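PDB 6GSZ: alpha-L-rhamnosidase from Aspergillus terreus, which probably hydrolyses terminal non-reducing alpha-L-rhamnose residues from alpha-L-rhamnosides. Local coordinates for residues A[446-458]-A[477-491]. Residues are numbered along the deposited sequence; the frame is centred on the assembly and turned at random.
Sequences ILWSMRGNFFSIP and FSRTANFIYDTAGFL. With CA (calcium ion), chain K; EDO (1,2-ethanediol), chain B.
M450 of helix 446-453 and F490, beyond the other helix, carry the closely packed part of the contact. With CG anti to the backbone N (chi1 175°) and the chain extended beyond it, the M450 side chain reaches straight across to helix 477-484. Its methyl CE ends among A481, Y485 and T487, 3.6 Å from T487 CG2, and also lies over the centre of one face of the F454 ring. The sulfur passes beside the rings of F477 and Y485, at the edge of each, in two Met-aromatic contacts. Alongside, I446 CG2 meets the edge of F477 and the tip of I484, while L447 CD1 packs 3.6 Å from I484 CG2. Beyond the first helix, F454 and F490 form an offset stack, centroids 4.8 Å apart and planes 30° apart. F490 CZ comes to 3.3 Å from I457 C, and the edge of the ring meets P458 N.

The two flanks are looser and more polar. On one, Y485 OH takes a nearly straight bond from R451 NE (2.9 Å), lying in the guanidinium plane; L447 CD2 covers one face of that group. On the other, S456 and F490 touch without a direct backbone bond: one water donates to both carbonyl oxygens, and 1,2-ethanediol, probably from the crystallisation liquor, also donates to S456 O. Facing away from the contact, D486 binds calcium through OD2 and caps the next helix through OD1, accepting from A488 N.

Helices 446-453 and 477-484 cross at 94°, their axes 10.8 Å apart, a nearly perpendicular packing of consecutive helices within the six-hairpin glycosidase domain, whose family fold is the (alpha/alpha)6 barrel.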
ATOM      1  N   ILE A 446      -9.731  -4.658   8.702  1.00 12.13           N
ATOM      2  CA  ILE A 446      -8.845  -4.956   7.584  1.00 11.38           C
ATOM      3  C   ILE A 446      -8.487  -3.680   6.825  1.00 11.41           C
ATOM      4  O   ILE A 446      -7.308  -3.383   6.500  1.00 12.21           O
ATOM      5  CB  ILE A 446      -9.485  -5.989   6.638  1.00 12.65           C
ATOM      6  CG1 ILE A 446      -9.657  -7.319   7.378  1.00 11.95           C
ATOM      7  CG2 ILE A 446      -8.678  -6.148   5.362  1.00 13.13           C
ATOM      8  CD1 ILE A 446     -10.513  -8.345   6.629  1.00 12.42           C
ATOM      9  N   LEU A 447      -9.497  -2.871   6.600  1.00 12.19           N
ATOM     10  CA  LEU A 447      -9.313  -1.555   5.961  1.00 11.47           C
ATOM     11  C   LEU A 447      -8.288  -0.713   6.753  1.00 11.95           C
ATOM     12  O   LEU A 447      -7.368  -0.106   6.141  1.00 12.02           O
ATOM     13  CB  LEU A 447     -10.678  -0.863   5.911  1.00 11.56           C
ATOM     14  CG  LEU A 447     -10.714   0.608   5.521  1.00 12.43           C
ATOM     15  CD1 LEU A 447     -10.255   0.842   4.108  1.00 12.39           C
ATOM     16  CD2 LEU A 447     -12.097   1.193   5.772  1.00 13.29           C
ATOM     17  N   TRP A 448      -8.459  -0.660   8.071  1.00 11.00           N
ATOM     18  CA  TRP A 448      -7.534   0.101   8.875  1.00 11.00           C
ATOM     19  C   TRP A 448      -6.123  -0.507   8.897  1.00 11.55           C
ATOM     20  O   TRP A 448      -5.143   0.277   8.989  1.00 12.11           O
ATOM     21  CB  TRP A 448      -8.087   0.302  10.294  1.00 12.41           C
ATOM     22  CG  TRP A 448      -9.083   1.412  10.360  1.00 14.17           C
ATOM     23  CD1 TRP A 448     -10.443   1.305  10.426  1.00 15.08           C
ATOM     24  CD2 TRP A 448      -8.808   2.828  10.453  1.00 13.42           C
ATOM     25  NE1 TRP A 448     -11.018   2.539  10.497  1.00 14.90           N
ATOM     26  CE2 TRP A 448     -10.042   3.492  10.605  1.00 14.23           C
ATOM     27  CE3 TRP A 448      -7.637   3.600  10.526  1.00 14.20           C
ATOM     28  CZ2 TRP A 448     -10.154   4.881  10.694  1.00 15.38           C
ATOM     29  CZ3 TRP A 448      -7.736   4.963  10.666  1.00 16.32           C
ATOM     30  CH2 TRP A 448      -8.977   5.599  10.736  1.00 15.91           C
ATOM     31  N   SER A 449      -5.987  -1.842   8.885  1.00 10.96           N
ATOM     32  CA  SER A 449      -4.668  -2.440   8.790  1.00 10.56           C
ATOM     33  C   SER A 449      -3.999  -2.128   7.438  1.00 11.14           C
ATOM     34  O   SER A 449      -2.758  -1.966   7.344  1.00 12.32           O
ATOM     35  CB  SER A 449      -4.647  -3.904   9.125  1.00 12.80           C
ATOM     36  OG  SER A 449      -4.765  -4.100  10.518  1.00 14.62           O
ATOM     37  N   MET A 450      -4.788  -2.082   6.363  1.00 11.09           N
ATOM     38  CA  MET A 450      -4.261  -1.690   5.085  1.00 10.23           C
ATOM     39  C   MET A 450      -3.772  -0.225   5.136  1.00 11.05           C
ATOM     40  O   MET A 450      -2.656   0.080   4.654  1.00 11.63           O
ATOM     41  CB  MET A 450      -5.269  -1.922   3.949  1.00 11.79           C
ATOM     42  CG  MET A 450      -4.751  -1.384   2.600  1.00 11.25           C
ATOM     43  SD  MET A 450      -5.675  -2.016   1.262  1.00 12.01           S
ATOM     44  CE  MET A 450      -4.662  -1.326  -0.051  1.00 12.19           C
ATOM     45  N   ARG A 451      -4.634   0.651   5.636  1.00 11.45           N
ATOM     46  CA  ARG A 451      -4.237   2.057   5.760  1.00 11.33           C
ATOM     47  C   ARG A 451      -2.939   2.213   6.568  1.00 11.85           C
ATOM     48  O   ARG A 451      -2.067   3.017   6.204  1.00 12.87           O
ATOM     49  CB  ARG A 451      -5.344   2.855   6.444  1.00 12.27           C
ATOM     50  CG  ARG A 451      -6.579   3.044   5.590  1.00 12.30           C
ATOM     51  CD  ARG A 451      -7.736   3.573   6.407  1.00 13.67           C
ATOM     52  NE  ARG A 451      -8.877   3.880   5.582  1.00 13.67           N
ATOM     53  CZ  ARG A 451     -10.084   4.230   6.056  1.00 14.97           C
ATOM     54  NH1 ARG A 451     -10.356   4.114   7.358  1.00 17.31           N
ATOM     55  NH2 ARG A 451     -11.014   4.640   5.202  1.00 15.62           N
ATOM     56  N   GLY A 452      -2.768   1.419   7.624  1.00 10.32           N
ATOM     57  CA  GLY A 452      -1.638   1.616   8.451  1.00 11.28           C
ATOM     58  C   GLY A 452      -0.319   1.188   7.801  1.00 11.42           C
ATOM     59  O   GLY A 452       0.764   1.665   8.185  1.00 12.71           O
ATOM     60  N   ASN A 453      -0.413   0.245   6.864  1.00 10.45           N
ATOM     61  CA  ASN A 453       0.716  -0.456   6.311  1.00 10.63           C
ATOM     62  C   ASN A 453       0.935  -0.215   4.808  1.00 10.68           C
ATOM     63  O   ASN A 453       1.854  -0.824   4.227  1.00 12.60           O
ATOM     64  CB  ASN A 453       0.596  -1.934   6.601  1.00 10.50           C
ATOM     65  CG  ASN A 453       0.830  -2.244   8.059  1.00 12.16           C
ATOM     66  OD1 ASN A 453       1.971  -2.093   8.538  1.00 12.15           O
ATOM     67  ND2 ASN A 453      -0.213  -2.656   8.784  1.00 12.28           N
ATOM     68  N   PHE A 454       0.198   0.710   4.197  1.00  9.88           N
ATOM     69  CA  PHE A 454       0.520   1.184   2.846  1.00  9.83           C
ATOM     70  C   PHE A 454       1.085   2.590   3.026  1.00 10.34           C
ATOM     71  O   PHE A 454       0.377   3.573   2.942  1.00 11.00           O
ATOM     72  CB  PHE A 454      -0.701   1.078   1.928  1.00 10.12           C
ATOM     73  CG  PHE A 454      -0.865  -0.275   1.271  1.00  9.81           C
ATOM     74  CD1 PHE A 454      -1.071  -1.433   2.014  1.00 11.33           C
ATOM     75  CD2 PHE A 454      -0.672  -0.391  -0.095  1.00 11.31           C
ATOM     76  CE1 PHE A 454      -1.199  -2.668   1.379  1.00 11.69           C
ATOM     77  CE2 PHE A 454      -0.787  -1.634  -0.709  1.00 11.68           C
ATOM     78  CZ  PHE A 454      -0.985  -2.753   0.037  1.00 12.35           C
ATOM     79  N   PHE A 455       2.345   2.613   3.467  1.00 10.34           N
ATOM     80  CA  PHE A 455       3.002   3.870   3.917  1.00 10.41           C
ATOM     81  C   PHE A 455       4.307   3.994   3.139  1.00 10.36           C
ATOM     82  O   PHE A 455       5.355   3.601   3.687  1.00 13.22           O
ATOM     83  CB  PHE A 455       3.264   3.801   5.420  1.00 11.73           C
ATOM     84  CG  PHE A 455       3.498   5.121   6.117  1.00 10.77           C
ATOM     85  CD1 PHE A 455       4.722   5.794   6.014  1.00 11.70           C
ATOM     86  CD2 PHE A 455       2.492   5.724   6.858  1.00 12.06           C
ATOM     87  CE1 PHE A 455       4.925   6.998   6.647  1.00 12.37           C
ATOM     88  CE2 PHE A 455       2.716   6.933   7.498  1.00 12.50           C
ATOM     89  CZ  PHE A 455       3.916   7.571   7.389  1.00 11.59           C
ATOM     90  N   SER A 456       4.218   4.427   1.872  1.00 10.18           N
ATOM     91  CA  SER A 456       5.319   4.517   0.838  1.00 10.92           C
ATOM     92  C   SER A 456       5.594   3.114   0.243  1.00 10.45           C
ATOM     93  O   SER A 456       5.644   2.983  -0.965  1.00 11.86           O
ATOM     94  CB  SER A 456       6.604   5.254   1.339  1.00 13.77           C
ATOM     95  OG  SER A 456       7.463   5.448   0.275  1.00 17.51           O
ATOM     96  N   ILE A 457       5.819   2.130   1.128  1.00 10.65           N
ATOM     97  CA  ILE A 457       6.048   0.713   0.803  1.00 10.94           C
ATOM     98  C   ILE A 457       5.013  -0.107   1.592  1.00 10.12           C
ATOM     99  O   ILE A 457       4.440   0.388   2.567  1.00  9.81           O
ATOM    100  CB  ILE A 457       7.487   0.292   1.150  1.00 12.72           C
ATOM    101  CG1 ILE A 457       7.743   0.392   2.657  1.00 13.60           C
ATOM    102  CG2 ILE A 457       8.500   1.078   0.347  1.00 13.18           C
ATOM    103  CD1 ILE A 457       8.900  -0.463   3.138  1.00 13.57           C
ATOM    104  N   PRO A 458       4.723  -1.361   1.193  1.00 11.05           N
ATOM    105  CA  PRO A 458       3.822  -2.214   1.945  1.00 11.24           C
ATOM    106  C   PRO A 458       4.571  -2.830   3.123  1.00 10.77           C
ATOM    107  O   PRO A 458       5.383  -3.740   2.948  1.00 11.57           O
ATOM    108  CB  PRO A 458       3.376  -3.253   0.911  1.00 10.94           C
ATOM    109  CG  PRO A 458       4.564  -3.341  -0.048  1.00 11.28           C
ATOM    110  CD  PRO A 458       5.276  -2.011   0.014  1.00 11.39           C
ATOM    111  N   PHE A 477      -1.466 -10.783   0.935  1.00  9.68           N
ATOM    112  CA  PHE A 477      -2.529  -9.771   1.131  1.00  9.00           C
ATOM    113  C   PHE A 477      -2.978  -9.088  -0.180  1.00  9.03           C
ATOM    114  O   PHE A 477      -4.035  -8.463  -0.167  1.00  9.38           O
ATOM    115  CB  PHE A 477      -2.062  -8.717   2.149  1.00  8.82           C
ATOM    116  CG  PHE A 477      -3.146  -7.750   2.558  1.00  9.57           C
ATOM    117  CD1 PHE A 477      -4.254  -8.196   3.274  1.00 10.48           C
ATOM    118  CD2 PHE A 477      -3.043  -6.396   2.255  1.00  9.93           C
ATOM    119  CE1 PHE A 477      -5.271  -7.325   3.614  1.00 10.16           C
ATOM    120  CE2 PHE A 477      -4.064  -5.520   2.602  1.00  9.98           C
ATOM    121  CZ  PHE A 477      -5.168  -5.992   3.290  1.00 11.24           C
ATOM    122  N   SER A 478      -2.196  -9.126  -1.271  1.00  8.92           N
ATOM    123  CA  SER A 478      -2.481  -8.170  -2.374  1.00 10.52           C
ATOM    124  C   SER A 478      -3.857  -8.450  -3.056  1.00  9.05           C
ATOM    125  O   SER A 478      -4.465  -7.486  -3.530  1.00 10.85           O
ATOM    126  CB  SER A 478      -1.341  -8.082  -3.386  1.00 11.07           C
ATOM    127  OG  SER A 478      -1.457  -9.045  -4.396  1.00 11.03           O
ATOM    128  N   ARG A 479      -4.378  -9.706  -3.046  1.00  9.70           N
ATOM    129  CA  ARG A 479      -5.678  -9.948  -3.614  1.00 10.72           C
ATOM    130  C   ARG A 479      -6.752  -9.121  -2.890  1.00  9.96           C
ATOM    131  O   ARG A 479      -7.684  -8.577  -3.511  1.00 11.29           O
ATOM    132  CB  ARG A 479      -5.979 -11.449  -3.540  1.00 11.35           C
ATOM    133  CG  ARG A 479      -7.274 -11.914  -4.180  1.00 11.41           C
ATOM    134  CD  ARG A 479      -7.261 -13.424  -4.156  1.00 12.98           C
ATOM    135  NE  ARG A 479      -8.491 -14.026  -4.646  1.00 12.56           N
ATOM    136  CZ  ARG A 479      -8.606 -15.355  -4.851  1.00 13.30           C
ATOM    137  NH1 ARG A 479      -7.559 -16.174  -4.714  1.00 15.09           N
ATOM    138  NH2 ARG A 479      -9.768 -15.850  -5.238  1.00 15.69           N
ATOM    139  N   THR A 480      -6.639  -9.040  -1.569  1.00 10.20           N
ATOM    140  CA  THR A 480      -7.487  -8.217  -0.741  1.00 10.28           C
ATOM    141  C   THR A 480      -7.208  -6.710  -1.000  1.00 10.42           C
ATOM    142  O   THR A 480      -8.115  -5.889  -1.221  1.00 11.21           O
ATOM    143  CB  THR A 480      -7.314  -8.576   0.746  1.00 11.35           C
ATOM    144  OG1 THR A 480      -7.608  -9.964   0.946  1.00 10.98           O
ATOM    145  CG2 THR A 480      -8.212  -7.712   1.616  1.00 11.98           C
ATOM    146  N   ALA A 481      -5.926  -6.342  -0.926  1.00  9.66           N
ATOM    147  CA  ALA A 481      -5.533  -4.944  -0.972  1.00 10.38           C
ATOM    148  C   ALA A 481      -6.026  -4.259  -2.247  1.00  9.91           C
ATOM    149  O   ALA A 481      -6.524  -3.144  -2.216  1.00 10.68           O
ATOM    150  CB  ALA A 481      -4.026  -4.851  -0.947  1.00 10.47           C
ATOM    151  N   ASN A 482      -5.879  -4.953  -3.406  1.00  9.24           N
ATOM    152  CA  ASN A 482      -6.136  -4.379  -4.681  1.00  9.66           C
ATOM    153  C   ASN A 482      -7.644  -4.169  -4.953  1.00 11.12           C
ATOM    154  O   ASN A 482      -8.007  -3.467  -5.915  1.00 11.69           O
ATOM    155  CB  ASN A 482      -5.619  -5.280  -5.808  1.00 10.05           C
ATOM    156  CG  ASN A 482      -4.131  -5.521  -5.827  1.00  9.30           C
ATOM    157  OD1 ASN A 482      -3.379  -4.881  -5.046  1.00 10.08           O
ATOM    158  ND2 ASN A 482      -3.641  -6.316  -6.778  1.00 10.12           N
ATOM    159  N   PHE A 483      -8.489  -4.760  -4.109  1.00  9.94           N
ATOM    160  CA  PHE A 483      -9.905  -4.493  -4.151  1.00 10.41           C
ATOM    161  C   PHE A 483     -10.240  -3.246  -3.318  1.00 10.00           C
ATOM    162  O   PHE A 483     -11.090  -2.405  -3.696  1.00 10.89           O
ATOM    163  CB  PHE A 483     -10.657  -5.708  -3.599  1.00 10.85           C
ATOM    164  CG  PHE A 483     -12.159  -5.635  -3.675  1.00 11.35           C
ATOM    165  CD1 PHE A 483     -12.904  -5.032  -2.678  1.00 13.20           C
ATOM    166  CD2 PHE A 483     -12.849  -6.231  -4.727  1.00 12.95           C
ATOM    167  CE1 PHE A 483     -14.298  -5.007  -2.726  1.00 13.90           C
ATOM    168  CE2 PHE A 483     -14.244  -6.256  -4.749  1.00 15.52           C
ATOM    169  CZ  PHE A 483     -14.965  -5.631  -3.756  1.00 13.23           C
ATOM    170  N   ILE A 484      -9.592  -3.105  -2.153  1.00 10.24           N
ATOM    171  CA  ILE A 484      -9.976  -2.011  -1.232  1.00 10.05           C
ATOM    172  C   ILE A 484      -9.526  -0.639  -1.754  1.00  9.91           C
ATOM    173  O   ILE A 484     -10.280   0.323  -1.649  1.00 10.35           O
ATOM    174  CB  ILE A 484      -9.464  -2.293   0.189  1.00 11.03           C
ATOM    175  CG1 ILE A 484      -9.996  -3.636   0.713  1.00 12.63           C
ATOM    176  CG2 ILE A 484      -9.792  -1.142   1.128  1.00 11.31           C
ATOM    177  CD1 ILE A 484      -9.502  -3.983   2.071  1.00 12.92           C
ATOM    178  N   TYR A 485      -8.298  -0.589  -2.305  1.00 10.36           N
ATOM    179  CA  TYR A 485      -7.758   0.648  -2.854  1.00 10.15           C
ATOM    180  C   TYR A 485      -7.113   0.359  -4.205  1.00 10.90           C
ATOM    181  O   TYR A 485      -6.705  -0.764  -4.476  1.00 10.82           O
ATOM    182  CB  TYR A 485      -6.662   1.226  -1.947  1.00 10.41           C
ATOM    183  CG  TYR A 485      -7.104   1.972  -0.700  1.00 10.57           C
ATOM    184  CD1 TYR A 485      -7.420   3.325  -0.761  1.00 10.98           C
ATOM    185  CD2 TYR A 485      -7.226   1.342   0.530  1.00 11.21           C
ATOM    186  CE1 TYR A 485      -7.815   4.027   0.373  1.00 11.07           C
ATOM    187  CE2 TYR A 485      -7.622   2.032   1.662  1.00 11.32           C
ATOM    188  CZ  TYR A 485      -7.932   3.379   1.584  1.00 11.59           C
ATOM    189  OH  TYR A 485      -8.330   4.085   2.702  1.00 14.36           O
ATOM    190  N   ASP A 486      -7.000   1.401  -5.037  1.00 10.17           N
ATOM    191  CA  ASP A 486      -6.260   1.343  -6.281  1.00 10.97           C
ATOM    192  C   ASP A 486      -4.759   1.415  -5.958  1.00 10.18           C
ATOM    193  O   ASP A 486      -4.184   2.489  -5.727  1.00 10.66           O
ATOM    194  CB  ASP A 486      -6.708   2.435  -7.239  1.00 12.41           C
ATOM    195  CG  ASP A 486      -6.031   2.360  -8.600  1.00 13.93           C
ATOM    196  OD1 ASP A 486      -4.936   1.751  -8.711  1.00 13.56           O
ATOM    197  OD2 ASP A 486      -6.698   2.818  -9.579  1.00 18.54           O
ATOM    198  N   THR A 487      -4.163   0.218  -5.855  1.00  9.64           N
ATOM    199  CA  THR A 487      -2.771   0.041  -5.479  1.00  9.13           C
ATOM    200  C   THR A 487      -1.815  -0.019  -6.662  1.00  9.94           C
ATOM    201  O   THR A 487      -0.622  -0.269  -6.454  1.00  9.82           O
ATOM    202  CB  THR A 487      -2.633  -1.301  -4.771  1.00  9.42           C
ATOM    203  OG1 THR A 487      -3.176  -2.252  -5.678  1.00  9.63           O
ATOM    204  CG2 THR A 487      -3.424  -1.352  -3.474  1.00 10.87           C
ATOM    205  N   ALA A 488      -2.316   0.197  -7.893  1.00  9.62           N
ATOM    206  CA  ALA A 488      -1.516  -0.133  -9.060  1.00  9.93           C
ATOM    207  C   ALA A 488      -0.184   0.655  -9.099  1.00  9.36           C
ATOM    208  O   ALA A 488       0.879   0.033  -9.304  1.00 10.09           O
ATOM    209  CB  ALA A 488      -2.337   0.055 -10.317  1.00 10.49           C
ATOM    210  N   GLY A 489      -0.266   1.980  -9.002  1.00  9.52           N
ATOM    211  CA  GLY A 489       0.973   2.780  -9.057  1.00 10.02           C
ATOM    212  C   GLY A 489       1.915   2.551  -7.883  1.00  8.86           C
ATOM    213  O   GLY A 489       3.155   2.451  -8.066  1.00 10.24           O
ATOM    214  N   PHE A 490       1.321   2.399  -6.710  1.00  8.64           N
ATOM    215  CA  PHE A 490       2.080   2.097  -5.495  1.00  9.13           C
ATOM    216  C   PHE A 490       2.891   0.820  -5.682  1.00  9.64           C
ATOM    217  O   PHE A 490       4.069   0.754  -5.373  1.00  9.98           O
ATOM    218  CB  PHE A 490       1.095   2.013  -4.339  1.00  9.73           C
ATOM    219  CG  PHE A 490       1.639   1.642  -2.996  1.00  9.73           C
ATOM    220  CD1 PHE A 490       1.933   0.338  -2.683  1.00 10.51           C
ATOM    221  CD2 PHE A 490       1.891   2.606  -2.031  1.00 10.22           C
ATOM    222  CE1 PHE A 490       2.391  -0.039  -1.428  1.00 10.36           C
ATOM    223  CE2 PHE A 490       2.322   2.220  -0.774  1.00 10.87           C
ATOM    224  CZ  PHE A 490       2.611   0.915  -0.472  1.00 11.00           C
ATOM    225  N   LEU A 491       2.238  -0.242  -6.153  1.00  9.67           N
ATOM    226  CA  LEU A 491       2.925  -1.535  -6.304  1.00  8.74           C
ATOM    227  C   LEU A 491       3.813  -1.548  -7.543  1.00  9.10           C
ATOM    228  O   LEU A 491       4.834  -2.243  -7.531  1.00 10.51           O
ATOM    229  CB  LEU A 491       1.917  -2.677  -6.305  1.00  9.00           C
ATOM    230  CG  LEU A 491       1.246  -2.929  -4.960  1.00 10.19           C
ATOM    231  CD1 LEU A 491       0.129  -3.930  -5.126  1.00 12.01           C
ATOM    232  CD2 LEU A 491       2.247  -3.384  -3.891  1.00 10.58           C
TER
HETATM  233 CA    CA K 929      -6.985   3.085 -11.814  0.70 20.72          CA
HETATM  234  C1  EDO B 958       4.585   4.662  -4.146  0.50 13.07           C
HETATM  235  O1  EDO B 958       5.104   4.910  -2.789  0.50 14.65           O
HETATM  236  C2  EDO B 958       3.534   5.675  -4.610  0.50 12.88           C
HETATM  237  O2  EDO B 958       2.132   5.261  -4.328  0.50 16.70           O
HETATM  238  O   HOH W   1       5.681   1.855  -3.405  1.00 21.34           O
HETATM  239  O   HOH W   2      -4.919   2.214 -11.614  1.00 20.31           O
HETATM  240  O   HOH W   3      -8.732   1.417 -11.257  1.00 24.81           O
HETATM  241  O   HOH W   4      -9.031   4.027 -12.685  1.00 28.44           O